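Local coordinates for dinoflagellate luciferase (Lingulodinium polyedrum, PDB 1VPR), which catalyses the oxidation of dinoflagellate luciferin by molecular oxygen with emission of blue light, this chain being the third of its three homologous luciferase domains, at residues 107-118 and 265-276. Numbering follows the deposited sequence.
Sequences CFNNFQDPCPQL and WEMESGRCFRIE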
loop_
_atom_site.group_PDB
_atom_site.type_symbol
_atom_site.label_atom_id
_atom_site.label_comp_id
_atom_site.label_asym_id
_atom_site.label_seq_id
_atom_site.Cartn_x
_atom_site.Cartn_y
_atom_site.Cartn_z
ATOM N N CYS A 107 -6.183 -13.294 -10.096
ATOM C CA CYS A 107 -6.934 -12.263 -10.798
ATOM C C CYS A 107 -6.359 -11.983 -12.168
ATOM O O CYS A 107 -5.237 -12.387 -12.483
ATOM C CB CYS A 107 -6.921 -10.960 -9.977
ATOM S SG CYS A 107 -5.215 -10.380 -9.620
ATOM N N PHE A 108 -7.145 -11.281 -12.975
ATOM C CA PHE A 108 -6.765 -10.896 -14.342
ATOM C C PHE A 108 -6.371 -12.119 -15.179
ATOM O O PHE A 108 -5.513 -12.024 -16.053
ATOM C CB PHE A 108 -5.602 -9.894 -14.321
ATOM C CG PHE A 108 -5.984 -8.513 -13.824
ATOM C CD1 PHE A 108 -5.750 -8.149 -12.506
ATOM C CD2 PHE A 108 -6.588 -7.585 -14.685
ATOM C CE1 PHE A 108 -6.111 -6.878 -12.036
ATOM C CE2 PHE A 108 -6.955 -6.309 -14.225
ATOM C CZ PHE A 108 -6.712 -5.959 -12.891
ATOM N N ASN A 109 -7.018 -13.250 -14.906
ATOM C CA ASN A 109 -6.720 -14.503 -15.602
ATOM C C ASN A 109 -5.250 -14.840 -15.409
ATOM O O ASN A 109 -4.531 -15.120 -16.366
ATOM C CB ASN A 109 -7.051 -14.380 -17.089
ATOM C CG ASN A 109 -8.542 -14.366 -17.328
ATOM O OD1 ASN A 109 -9.265 -15.226 -16.807
ATOM N ND2 ASN A 109 -9.020 -13.396 -18.105
ATOM N N ASN A 110 -4.821 -14.801 -14.146
ATOM C CA ASN A 110 -3.445 -15.064 -13.765
ATOM C C ASN A 110 -2.530 -14.059 -14.406
ATOM O O ASN A 110 -1.425 -14.392 -14.867
ATOM C CB ASN A 110 -3.024 -16.464 -14.158
ATOM C CG ASN A 110 -3.755 -17.502 -13.388
ATOM O OD1 ASN A 110 -3.713 -17.519 -12.150
ATOM N ND2 ASN A 110 -4.454 -18.384 -14.102
ATOM N N PHE A 111 -3.007 -12.818 -14.414
ATOM C CA PHE A 111 -2.291 -11.702 -14.976
ATOM C C PHE A 111 -2.015 -11.822 -16.482
ATOM O O PHE A 111 -1.196 -11.072 -17.020
ATOM C CB PHE A 111 -0.989 -11.501 -14.193
ATOM C CG PHE A 111 -1.213 -11.216 -12.720
ATOM C CD1 PHE A 111 -0.815 -12.125 -11.751
ATOM C CD2 PHE A 111 -1.788 -10.019 -12.314
ATOM C CE1 PHE A 111 -0.977 -11.841 -10.382
ATOM C CE2 PHE A 111 -1.958 -9.726 -10.940
ATOM C CZ PHE A 111 -1.544 -10.644 -9.981
ATOM N N GLN A 112 -2.717 -12.731 -17.160
ATOM C CA GLN A 112 -2.517 -12.896 -18.612
ATOM C C GLN A 112 -3.345 -11.889 -19.405
ATOM O O GLN A 112 -3.146 -11.716 -20.601
ATOM C CB GLN A 112 -2.878 -14.314 -19.051
ATOM C CG GLN A 112 -2.042 -15.385 -18.378
ATOM C CD GLN A 112 -2.452 -16.773 -18.803
ATOM O OE1 GLN A 112 -1.790 -17.396 -19.631
ATOM N NE2 GLN A 112 -3.558 -17.261 -18.255
ATOM N N ASP A 113 -4.288 -11.234 -18.736
ATOM C CA ASP A 113 -5.104 -10.220 -19.387
ATOM C C ASP A 113 -4.159 -9.134 -19.882
ATOM O O ASP A 113 -3.146 -8.825 -19.225
ATOM C CB ASP A 113 -6.101 -9.629 -18.385
ATOM C CG ASP A 113 -7.313 -10.519 -18.181
ATOM O OD1 ASP A 113 -7.994 -10.393 -17.140
ATOM O OD2 ASP A 113 -7.591 -11.347 -19.079
ATOM N N PRO A 114 -4.464 -8.535 -21.048
ATOM C CA PRO A 114 -3.621 -7.478 -21.617
ATOM C C PRO A 114 -3.500 -6.310 -20.628
ATOM O O PRO A 114 -4.509 -5.742 -20.189
ATOM C CB PRO A 114 -4.371 -7.067 -22.894
ATOM C CG PRO A 114 -5.245 -8.222 -23.187
ATOM C CD PRO A 114 -5.691 -8.709 -21.844
ATOM N N CYS A 115 -2.269 -5.964 -20.289
ATOM C CA CYS A 115 -2.014 -4.885 -19.344
ATOM C C CYS A 115 -1.702 -3.552 -20.029
ATOM O O CYS A 115 -0.837 -3.476 -20.890
ATOM C CB CYS A 115 -0.844 -5.272 -18.439
ATOM S SG CYS A 115 -0.570 -4.114 -17.082
ATOM N N PRO A 116 -2.399 -2.477 -19.637
ATOM C CA PRO A 116 -2.158 -1.159 -20.236
ATOM C C PRO A 116 -0.809 -0.618 -19.777
ATOM O O PRO A 116 -0.248 -1.081 -18.782
ATOM C CB PRO A 116 -3.312 -0.326 -19.705
ATOM C CG PRO A 116 -3.500 -0.910 -18.313
ATOM C CD PRO A 116 -3.411 -2.406 -18.566
ATOM N N GLN A 117 -0.299 0.376 -20.495
ATOM C CA GLN A 117 0.975 0.986 -20.166
ATOM C C GLN A 117 0.922 2.420 -20.698
ATOM O O GLN A 117 0.372 2.654 -21.777
ATOM C CB GLN A 117 2.081 0.187 -20.848
ATOM C CG GLN A 117 3.368 0.921 -21.110
ATOM C CD GLN A 117 4.279 0.952 -19.915
ATOM O OE1 GLN A 117 4.380 -0.029 -19.179
ATOM N NE2 GLN A 117 4.977 2.075 -19.724
ATOM N N LEU A 118 1.455 3.384 -19.955
ATOM C CA LEU A 118 1.424 4.758 -20.449
ATOM C C LEU A 118 2.615 4.977 -21.376
ATOM O O LEU A 118 3.692 4.404 -21.178
ATOM C CB LEU A 118 1.482 5.763 -19.289
ATOM C CG LEU A 118 0.356 5.702 -18.264
ATOM C CD1 LEU A 118 0.496 6.854 -17.250
ATOM C CD2 LEU A 118 -0.973 5.792 -18.989
ATOM N N TRP A 265 -1.424 2.605 -10.796
ATOM C CA TRP A 265 -0.628 3.211 -11.850
ATOM C C TRP A 265 0.522 3.938 -11.189
ATOM O O TRP A 265 0.295 4.867 -10.420
ATOM C CB TRP A 265 -1.440 4.234 -12.638
ATOM C CG TRP A 265 -2.311 3.644 -13.698
ATOM C CD1 TRP A 265 -3.657 3.453 -13.642
ATOM C CD2 TRP A 265 -1.889 3.174 -14.990
ATOM N NE1 TRP A 265 -4.112 2.886 -14.817
ATOM C CE2 TRP A 265 -3.046 2.709 -15.663
ATOM C CE3 TRP A 265 -0.652 3.102 -15.643
ATOM C CZ2 TRP A 265 -2.999 2.184 -16.961
ATOM C CZ3 TRP A 265 -0.608 2.571 -16.946
ATOM C CH2 TRP A 265 -1.773 2.126 -17.580
ATOM N N GLU A 266 1.745 3.513 -11.485
ATOM C CA GLU A 266 2.947 4.149 -10.936
ATOM C C GLU A 266 3.268 5.210 -11.990
ATOM O O GLU A 266 3.828 4.907 -13.057
ATOM C CB GLU A 266 4.067 3.112 -10.826
ATOM C CG GLU A 266 5.386 3.623 -10.258
ATOM C CD GLU A 266 6.428 2.517 -10.203
ATOM O OE1 GLU A 266 6.873 2.089 -11.295
ATOM O OE2 GLU A 266 6.779 2.066 -9.076
HETATM N N MSE A 267 2.906 6.455 -11.680
HETATM C CA MSE A 267 3.034 7.549 -12.615
HETATM C C MSE A 267 4.415 7.859 -13.174
HETATM O O MSE A 267 4.535 8.231 -14.337
HETATM C CB MSE A 267 2.417 8.808 -12.010
HETATM C CG MSE A 267 0.939 8.669 -11.600
HETATM SE SE MSE A 267 -0.158 8.000 -13.046
HETATM C CE MSE A 267 0.417 9.251 -14.420
ATOM N N GLU A 268 5.465 7.697 -12.388
ATOM C CA GLU A 268 6.790 8.011 -12.913
ATOM C C GLU A 268 7.368 7.017 -13.922
ATOM O O GLU A 268 8.337 7.348 -14.620
ATOM C CB GLU A 268 7.765 8.202 -11.757
ATOM C CG GLU A 268 7.433 9.405 -10.915
ATOM C CD GLU A 268 6.142 9.252 -10.128
ATOM O OE1 GLU A 268 5.959 8.212 -9.463
ATOM O OE2 GLU A 268 5.316 10.189 -10.161
ATOM N N SER A 269 6.785 5.819 -14.007
ATOM C CA SER A 269 7.253 4.780 -14.932
ATOM C C SER A 269 6.204 4.431 -15.993
ATOM O O SER A 269 6.512 3.810 -17.019
ATOM C CB SER A 269 7.600 3.520 -14.151
ATOM O OG SER A 269 6.418 2.901 -13.657
ATOM N N GLY A 270 4.967 4.840 -15.748
ATOM C CA GLY A 270 3.889 4.555 -16.684
ATOM C C GLY A 270 3.425 3.114 -16.599
ATOM O O GLY A 270 2.664 2.643 -17.463
ATOM N N ARG A 271 3.862 2.401 -15.560
ATOM C CA ARG A 271 3.481 0.989 -15.398
ATOM C C ARG A 271 2.209 0.795 -14.563
ATOM O O ARG A 271 1.981 1.521 -13.595
ATOM C CB ARG A 271 4.631 0.211 -14.751
ATOM C CG ARG A 271 5.858 0.058 -15.629
ATOM C CD ARG A 271 6.903 -0.795 -14.916
ATOM N NE ARG A 271 7.379 -0.152 -13.696
ATOM C CZ ARG A 271 8.146 -0.763 -12.793
ATOM N NH1 ARG A 271 8.549 -0.121 -11.696
ATOM N NH2 ARG A 271 8.504 -2.027 -12.986
ATOM N N CYS A 272 1.383 -0.176 -14.950
ATOM C CA CYS A 272 0.144 -0.482 -14.228
ATOM C C CYS A 272 0.372 -1.780 -13.451
ATOM O O CYS A 272 0.442 -2.853 -14.057
ATOM C CB CYS A 272 -1.019 -0.686 -15.222
ATOM S SG CYS A 272 -2.664 -0.999 -14.461
ATOM N N PHE A 273 0.530 -1.685 -12.128
ATOM C CA PHE A 273 0.721 -2.879 -11.300
ATOM C C PHE A 273 -0.658 -3.444 -11.036
ATOM O O PHE A 273 -1.581 -2.718 -10.662
ATOM C CB PHE A 273 1.380 -2.533 -9.945
ATOM C CG PHE A 273 2.846 -2.189 -10.037
ATOM C CD1 PHE A 273 3.254 -0.957 -10.519
ATOM C CD2 PHE A 273 3.815 -3.108 -9.631
ATOM C CE1 PHE A 273 4.598 -0.626 -10.601
ATOM C CE2 PHE A 273 5.169 -2.798 -9.704
ATOM C CZ PHE A 273 5.569 -1.548 -10.192
ATOM N N ARG A 274 -0.821 -4.744 -11.206
ATOM C CA ARG A 274 -2.124 -5.324 -10.972
ATOM C C ARG A 274 -2.002 -6.147 -9.717
ATOM O O ARG A 274 -0.961 -6.735 -9.459
ATOM C CB ARG A 274 -2.556 -6.108 -12.203
ATOM C CG ARG A 274 -2.932 -5.163 -13.356
ATOM C CD ARG A 274 -3.258 -5.932 -14.643
ATOM N NE ARG A 274 -2.093 -6.693 -15.064
ATOM C CZ ARG A 274 -2.115 -7.621 -16.010
ATOM N NH1 ARG A 274 -3.259 -7.887 -16.636
ATOM N NH2 ARG A 274 -1.009 -8.301 -16.295
ATOM N N ILE A 275 -3.070 -6.211 -8.932
ATOM C CA ILE A 275 -2.941 -6.846 -7.626
ATOM C C ILE A 275 -4.206 -7.436 -7.046
ATOM O O ILE A 275 -5.313 -7.041 -7.423
ATOM C CB ILE A 275 -2.373 -5.757 -6.657
ATOM C CG1 ILE A 275 -2.197 -6.283 -5.227
ATOM C CG2 ILE A 275 -3.335 -4.532 -6.637
ATOM C CD1 ILE A 275 -1.599 -5.201 -4.317
ATOM N N GLU A 276 -4.041 -8.424 -6.166
ATOM C CA GLU A 276 -5.178 -8.994 -5.455
ATOM C C GLU A 276 -4.774 -9.248 -4.014
ATOM O O GLU A 276 -3.570 -9.410 -3.708
ATOM C CB GLU A 276 -5.665 -10.328 -6.066
ATOM C CG GLU A 276 -4.693 -11.509 -5.999
ATOM C CD GLU A 276 -5.439 -12.827 -6.035
ATOM O OE1 GLU A 276 -6.074 -13.105 -7.082
ATOM O OE2 GLU A 276 -5.423 -13.575 -5.016
HETATM O O HOH W 1 -5.220 -6.042 -17.569
HETATM O O HOH W 2 1.882 -1.362 -17.642
#
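Arg-274 reaches from its strand to the short, weakly bonded, left-handed helix 107-111 and the loop after it. Its CD sits over the face of the Phe-108 ring, 3.6 Å from the centroid, a CH-pi contact. A bend at chi3 (-61°) turns the guanidinium toward two backbone carbonyls. NH2 donates to Phe-111 O (2.9 Å) and NH1 to Asp-113 O (2.8 Å), both tilted from the guanidinium plane. Cys-115 CB lies over one guanidinium face; Phe-111 CA and, off-centre, CD2 lie over the opposite one. NH2 also forms a salt bridge with Glu-293. With an alanine here, both carbonyls would probably lose these donors, Glu-293 this salt bridge, and the Phe-108 ring the chain packed over its face. At the other end, Leu-118 CD2 and CG pack on the six-membered ring of Trp-265, and Pro-116 CG meets its CZ2 at 3.4 Å. Leu-118 N donates a hydrogen bond to Gly-270 O (2.9 Å). The outer side is looser. Exposed Gln-117 lies alongside Arg-271, and a water links Gln-117 OE1 to Cys-272 N. The 107-118 segment runs roughly opposite to strand 271-282 of the calycin-type barrel. Strand 259-266 touches Cys-107 and Phe-108, strand 285-294 touches Phe-111, and helix 120-126 packs on Leu-118.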